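Local coordinates for protein aspartate carbamoyltransferase (Leishmania major, PDB 7K46) that probably catalyses transfer of the carbamoyl group from carbamoyl phosphate to L-aspartate, an early step of de novo pyrimidine synthesis, at residues Ala184-Ala188 against Asp213-Ile219; Arg190-Ile195 against Ile231-Asp236. One frame throughout, in Å; residues are numbered along the deposited sequence.

Contact 1 of 2, residues Ala184-Ala188 against Asp213-Ile219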
loop_
_atom_site.group_PDB
_atom_site.type_symbol
_atom_site.label_atom_id
_atom_site.label_comp_id
_atom_site.label_asym_id
_atom_site.label_seq_id
_atom_site.Cartn_x
_atom_site.Cartn_y
_atom_site.Cartn_z
ATOM N N ALA A 184 -22.284 -19.649 -23.407
ATOM C CA ALA A 184 -23.340 -20.477 -23.983
ATOM C C ALA A 184 -24.697 -20.177 -23.360
ATOM O O ALA A 184 -25.727 -20.328 -24.021
ATOM C CB ALA A 184 -23.006 -21.959 -23.809
ATOM N N HIS A 185 -24.719 -19.773 -22.091
ATOM C CA HIS A 185 -25.989 -19.492 -21.439
ATOM C C HIS A 185 -26.587 -18.170 -21.890
ATOM O O HIS A 185 -27.816 -18.038 -21.930
ATOM C CB HIS A 185 -25.822 -19.465 -19.916
ATOM C CG HIS A 185 -27.123 -19.419 -19.177
ATOM N ND1 HIS A 185 -28.056 -20.431 -19.252
ATOM C CD2 HIS A 185 -27.654 -18.476 -18.362
ATOM C CE1 HIS A 185 -29.103 -20.118 -18.506
ATOM N NE2 HIS A 185 -28.883 -18.938 -17.954
ATOM N N ASN A 186 -25.750 -17.187 -22.228
ATOM C CA ASN A 186 -26.221 -15.817 -22.374
ATOM C C ASN A 186 -26.148 -15.258 -23.787
ATOM O O ASN A 186 -26.735 -14.198 -24.035
ATOM C CB ASN A 186 -25.431 -14.885 -21.444
ATOM C CG ASN A 186 -25.754 -15.112 -19.981
ATOM O OD1 ASN A 186 -26.868 -14.832 -19.534
ATOM N ND2 ASN A 186 -24.772 -15.613 -19.222
ATOM N N PHE A 187 -25.468 -15.922 -24.717
ATOM C CA PHE A 187 -25.224 -15.333 -26.021
ATOM C C PHE A 187 -25.499 -16.332 -27.136
ATOM O O PHE A 187 -25.272 -17.539 -26.995
ATOM C CB PHE A 187 -23.792 -14.811 -26.128
ATOM C CG PHE A 187 -23.495 -13.689 -25.173
ATOM C CD1 PHE A 187 -23.727 -12.372 -25.539
ATOM C CD2 PHE A 187 -22.997 -13.952 -23.907
ATOM C CE1 PHE A 187 -23.463 -11.328 -24.657
ATOM C CE2 PHE A 187 -22.724 -12.914 -23.023
ATOM C CZ PHE A 187 -22.966 -11.602 -23.401
ATOM N N ALA A 188 -25.981 -15.799 -28.258
ATOM C CA ALA A 188 -26.296 -16.601 -29.441
ATOM C C ALA A 188 -25.020 -16.850 -30.251
ATOM O O ALA A 188 -24.836 -16.353 -31.366
ATOM C CB ALA A 188 -27.361 -15.905 -30.276
ATOM N N ASP A 213 -28.358 -25.394 -23.145
ATOM C CA ASP A 213 -28.206 -24.099 -23.803
ATOM C C ASP A 213 -27.762 -24.254 -25.253
ATOM O O ASP A 213 -28.272 -23.558 -26.139
ATOM C CB ASP A 213 -27.199 -23.242 -23.038
ATOM C CG ASP A 213 -27.725 -22.801 -21.684
ATOM O OD1 ASP A 213 -28.943 -22.554 -21.582
ATOM O OD2 ASP A 213 -26.926 -22.703 -20.724
ATOM N N VAL A 214 -26.799 -25.140 -25.512
ATOM C CA VAL A 214 -26.254 -25.308 -26.858
ATOM C C VAL A 214 -27.329 -25.809 -27.819
ATOM O O VAL A 214 -27.340 -25.460 -29.006
ATOM C CB VAL A 214 -25.035 -26.253 -26.784
ATOM C CG1 VAL A 214 -24.755 -26.904 -28.108
ATOM C CG2 VAL A 214 -23.797 -25.493 -26.286
ATOM N N VAL A 215 -28.258 -26.629 -27.323
ATOM C CA VAL A 215 -29.289 -27.170 -28.209
ATOM C C VAL A 215 -30.440 -26.177 -28.396
ATOM O O VAL A 215 -31.027 -26.090 -29.480
ATOM C CB VAL A 215 -29.781 -28.535 -27.687
ATOM C CG1 VAL A 215 -31.057 -28.955 -28.401
ATOM C CG2 VAL A 215 -28.713 -29.598 -27.919
ATOM N N LYS A 216 -30.793 -25.417 -27.355
ATOM C CA LYS A 216 -31.806 -24.376 -27.531
ATOM C C LYS A 216 -31.313 -23.293 -28.488
ATOM O O LYS A 216 -32.078 -22.798 -29.326
ATOM C CB LYS A 216 -32.179 -23.761 -26.176
ATOM N N ARG A 217 -30.034 -22.925 -28.389
ATOM C CA ARG A 217 -29.459 -21.853 -29.189
ATOM C C ARG A 217 -28.857 -22.327 -30.507
ATOM O O ARG A 217 -28.552 -21.489 -31.363
ATOM C CB ARG A 217 -28.385 -21.110 -28.379
ATOM C CG ARG A 217 -28.946 -20.315 -27.186
ATOM C CD ARG A 217 -27.814 -19.609 -26.420
ATOM N NE ARG A 217 -28.304 -18.811 -25.302
ATOM C CZ ARG A 217 -28.811 -17.592 -25.430
ATOM N NH1 ARG A 217 -29.003 -17.047 -26.620
ATOM N NH2 ARG A 217 -29.130 -16.901 -24.336
ATOM N N GLY A 218 -28.684 -23.632 -30.703
ATOM C CA GLY A 218 -28.093 -24.112 -31.942
ATOM C C GLY A 218 -26.617 -23.803 -32.091
ATOM O O GLY A 218 -26.148 -23.584 -33.212
ATOM N N ILE A 219 -25.870 -23.785 -30.991
ATOM C CA ILE A 219 -24.437 -23.497 -31.022
ATOM C C ILE A 219 -23.680 -24.750 -31.444
ATOM O O ILE A 219 -23.892 -25.833 -30.884
ATOM C CB ILE A 219 -23.954 -23.012 -29.644
ATOM C CG1 ILE A 219 -24.742 -21.770 -29.204
ATOM C CG2 ILE A 219 -22.413 -22.760 -29.650
ATOM C CD1 ILE A 219 -24.513 -21.381 -27.744
HETATM O O HOH W 1 -29.729 -20.309 -22.737
HETATM O O HOH W 2 -29.816 -14.181 -23.649
#

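Contact 2 of 2, residues Arg190-Ile195 against Ile231-Asp236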
loop_
_atom_site.group_PDB
_atom_site.type_symbol
_atom_site.label_atom_id
_atom_site.label_comp_id
_atom_site.label_asym_id
_atom_site.label_seq_id
_atom_site.Cartn_x
_atom_site.Cartn_y
_atom_site.Cartn_z
ATOM N N ARG A 190 -22.283 -18.580 -32.598
ATOM C CA ARG A 190 -22.331 -19.458 -33.762
ATOM C C ARG A 190 -21.589 -20.761 -33.488
ATOM O O ARG A 190 -22.115 -21.849 -33.746
ATOM C CB ARG A 190 -21.748 -18.756 -34.991
ATOM C CG ARG A 190 -21.638 -19.671 -36.216
ATOM C CD ARG A 190 -21.423 -18.893 -37.508
ATOM N NE ARG A 190 -20.164 -18.153 -37.511
ATOM C CZ ARG A 190 -18.982 -18.688 -37.790
ATOM N NH1 ARG A 190 -18.852 -19.979 -38.037
ATOM N NH2 ARG A 190 -17.902 -17.907 -37.812
ATOM N N LYS A 191 -20.378 -20.681 -32.940
ATOM C CA LYS A 191 -19.558 -21.878 -32.849
ATOM C C LYS A 191 -18.486 -21.687 -31.792
ATOM O O LYS A 191 -17.938 -20.591 -31.655
ATOM C CB LYS A 191 -18.918 -22.190 -34.208
ATOM C CG LYS A 191 -18.168 -23.512 -34.279
ATOM C CD LYS A 191 -17.914 -23.864 -35.741
ATOM C CE LYS A 191 -17.462 -25.301 -35.905
ATOM N NZ LYS A 191 -17.121 -25.601 -37.337
ATOM N N VAL A 192 -18.190 -22.759 -31.055
ATOM C CA VAL A 192 -17.064 -22.790 -30.120
ATOM C C VAL A 192 -16.121 -23.901 -30.562
ATOM O O VAL A 192 -16.517 -25.075 -30.625
ATOM C CB VAL A 192 -17.506 -23.023 -28.663
ATOM C CG1 VAL A 192 -16.275 -23.138 -27.746
ATOM C CG2 VAL A 192 -18.447 -21.916 -28.172
ATOM N N TYR A 193 -14.881 -23.533 -30.863
ATOM C CA TYR A 193 -13.815 -24.504 -31.081
ATOM C C TYR A 193 -13.107 -24.743 -29.756
ATOM O O TYR A 193 -12.727 -23.784 -29.077
ATOM C CB TYR A 193 -12.812 -23.998 -32.125
ATOM C CG TYR A 193 -13.362 -23.883 -33.527
ATOM C CD1 TYR A 193 -13.363 -24.982 -34.384
ATOM C CD2 TYR A 193 -13.872 -22.679 -34.005
ATOM C CE1 TYR A 193 -13.865 -24.896 -35.674
ATOM C CE2 TYR A 193 -14.377 -22.578 -35.309
ATOM C CZ TYR A 193 -14.371 -23.694 -36.135
ATOM O OH TYR A 193 -14.865 -23.611 -37.424
ATOM N N LEU A 194 -12.932 -26.017 -29.391
ATOM C CA LEU A 194 -12.226 -26.415 -28.171
ATOM C C LEU A 194 -10.903 -27.050 -28.594
ATOM O O LEU A 194 -10.875 -28.212 -29.012
ATOM C CB LEU A 194 -13.070 -27.383 -27.347
ATOM C CG LEU A 194 -14.447 -26.867 -26.913
ATOM C CD1 LEU A 194 -15.272 -27.998 -26.287
ATOM C CD2 LEU A 194 -14.283 -25.704 -25.944
ATOM N N ILE A 195 -9.811 -26.288 -28.486
ATOM C CA ILE A 195 -8.501 -26.680 -29.007
ATOM C C ILE A 195 -7.612 -27.038 -27.823
ATOM O O ILE A 195 -7.224 -26.160 -27.045
ATOM C CB ILE A 195 -7.853 -25.561 -29.837
ATOM C CG1 ILE A 195 -8.832 -24.989 -30.878
ATOM C CG2 ILE A 195 -6.548 -26.057 -30.468
ATOM C CD1 ILE A 195 -9.278 -25.997 -31.935
ATOM N N ILE A 231 -9.665 -23.612 -39.218
ATOM C CA ILE A 231 -10.240 -23.171 -37.949
ATOM C C ILE A 231 -9.940 -21.695 -37.716
ATOM O O ILE A 231 -10.825 -20.916 -37.336
ATOM C CB ILE A 231 -9.719 -24.036 -36.786
ATOM C CG1 ILE A 231 -10.271 -25.460 -36.882
ATOM C CG2 ILE A 231 -10.086 -23.397 -35.443
ATOM C CD1 ILE A 231 -9.638 -26.435 -35.891
ATOM N N VAL A 232 -8.681 -21.297 -37.927
ATOM C CA VAL A 232 -8.274 -19.905 -37.724
ATOM C C VAL A 232 -9.116 -18.971 -38.590
ATOM O O VAL A 232 -9.635 -17.951 -38.116
ATOM C CB VAL A 232 -6.771 -19.749 -38.015
ATOM C CG1 VAL A 232 -6.379 -18.274 -38.082
ATOM C CG2 VAL A 232 -5.948 -20.493 -36.950
ATOM N N ALA A 233 -9.291 -19.330 -39.866
ATOM C CA ALA A 233 -10.024 -18.482 -40.805
ATOM C C ALA A 233 -11.478 -18.301 -40.400
ATOM O O ALA A 233 -12.099 -17.293 -40.758
ATOM C CB ALA A 233 -9.947 -19.073 -42.215
ATOM N N ASP A 234 -12.038 -19.258 -39.660
ATOM C CA ASP A 234 -13.445 -19.229 -39.288
ATOM C C ASP A 234 -13.711 -18.461 -37.995
ATOM O O ASP A 234 -14.869 -18.125 -37.716
ATOM C CB ASP A 234 -13.970 -20.665 -39.152
ATOM C CG ASP A 234 -15.493 -20.734 -39.079
ATOM O OD1 ASP A 234 -16.160 -20.063 -39.897
ATOM O OD2 ASP A 234 -16.018 -21.474 -38.219
ATOM N N CYS A 235 -12.681 -18.143 -37.220
ATOM C CA CYS A 235 -12.883 -17.611 -35.876
ATOM C C CYS A 235 -12.916 -16.087 -35.847
ATOM O O CYS A 235 -12.130 -15.410 -36.518
ATOM C CB CYS A 235 -11.793 -18.113 -34.929
ATOM S SG CYS A 235 -12.033 -19.834 -34.428
ATOM N N ASP A 236 -13.830 -15.558 -35.042
ATOM C CA ASP A 236 -13.853 -14.147 -34.687
ATOM C C ASP A 236 -13.014 -13.847 -33.457
ATOM O O ASP A 236 -12.556 -12.708 -33.290
ATOM C CB ASP A 236 -15.297 -13.715 -34.456
ATOM C CG ASP A 236 -16.172 -14.028 -35.649
ATOM O OD1 ASP A 236 -15.890 -13.484 -36.742
ATOM O OD2 ASP A 236 -17.104 -14.850 -35.504
HETATM O O HOH W 3 -18.719 -15.251 -37.585
HETATM O O HOH W 4 -17.872 -23.400 -39.236
#

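Contact 1 of 2, residues Ala184-Ala188 against Asp213-Ile219
Arg217 lays its extended side chain across the C-terminal turn of helix 174-186. CD sits 3.3 Å from the O atoms of both Ala184 and Phe187. The guanidinium lies with one face against the turn where the chain leaves the helix, with Phe187 N 3.7 Å above its plane and over its centre. NH2 bonds to His185 O at 3.0 Å, rising 40° out of the carbonyl plane. A water accepts from NH2 and donates to Asn186 O. The positive group thus sits at the carbonyl end of the helix, which should favour its charge. These are the last turns of two helices, 174-186 and 204-217, packed in the Asp/Orn-binding domain, with strand 191-195 running between them in sequence. Asp213, one turn before Arg217, meets the other helix through His185. The imidazole has CG trans to the backbone N (chi1 -170°), which brings ND1 to Asp213 OD2 at 2.9 Å. That oxygen lies in the ring plane; ND1 comes from its syn side but tilted 33° out of the carboxylate plane. The bond from ND1 to Asp213 OD1 is weak. A second water donates to Asp213 OD1 and to His185 O. Deeper in, Ile219 CD1 packs 4.0 Å from Ala184 CA.

Contact 2 of 2, residues Arg190-Ile195 against Ile231-Asp236
Tyr193 presents the face of its ring to Ile231. This joins strand 191-195 to the end of helix 229-234, which packs on one side of the parallel, Rossmann-like sheet of the Asp/Orn-binding domain. Ile231 CG2 is the bump. It stands 3.9 Å from the ring centroid, 14° off the normal, in a CH-pi contact, and CG1 rests beside it near CE1. The aliphatic part of Lys191 lies over the opposite face, so the ring is held between these two side chains. Cys235 SG fills the hollow beside CD2, oblique to the ring. Further along the strand, Ile195 and Ile231 meet tip to tip through their CD1 atoms. At the other end of the ring, Tyr193 OH donates to Asp234 OD2 at 2.6 Å. The ring and carboxylate planes are almost perpendicular, 88° apart. The Arg190 and Asp234 side chains run toward each other from opposite directions. The arginine chain bends at CG-CD (chi3 63°), which turns the guanidinium back to the helix end. NH1 reaches OD2 in a salt bridge, and NH2 takes Asp234 O at 3.0 Å. Side chain and backbone of Asp234 are therefore gripped together. OD2 receives Arg190 NH1 on its syn side and Tyr193 OH on its anti side, from opposite faces of the carboxylate; these donors would favour the charged form. Lys191 NZ donates to Tyr193 OH and also bonds Gln222 of the edge strand. A water links NZ to Asp234 OD2. Asp236, salt-bridged to Lys280, is only a long salt-bridge partner of Arg190, but a water closes the gap: it accepts from Arg190 NH2 at 2.8 Å and donates to Asp236 OD2 at 2.7 Å.

In the fold
Both contacts lie in the Asp/Orn-binding domain, on the same side of the chain's centre, with centres about 15 Å apart. Contact 1 joins two helix ends. Contact 2 joins a strand to a helix end. Their segments alternate along the chain: helix 174-186 leads into strand 191-195, which leads into helix 204-217. They touch where Ile219 CG2 packs against Arg190 O. Each has four buried residues among those that touch, but contact 1 has three exposed ones and contact 2 only one, Arg190. In contact 1 the arginine mainly meets backbone carbonyls, and apolar packing is slight. Contact 2 adds an aromatic and aliphatic patch against the sheet, and its arginine meets a carboxylate as well as a backbone carbonyl.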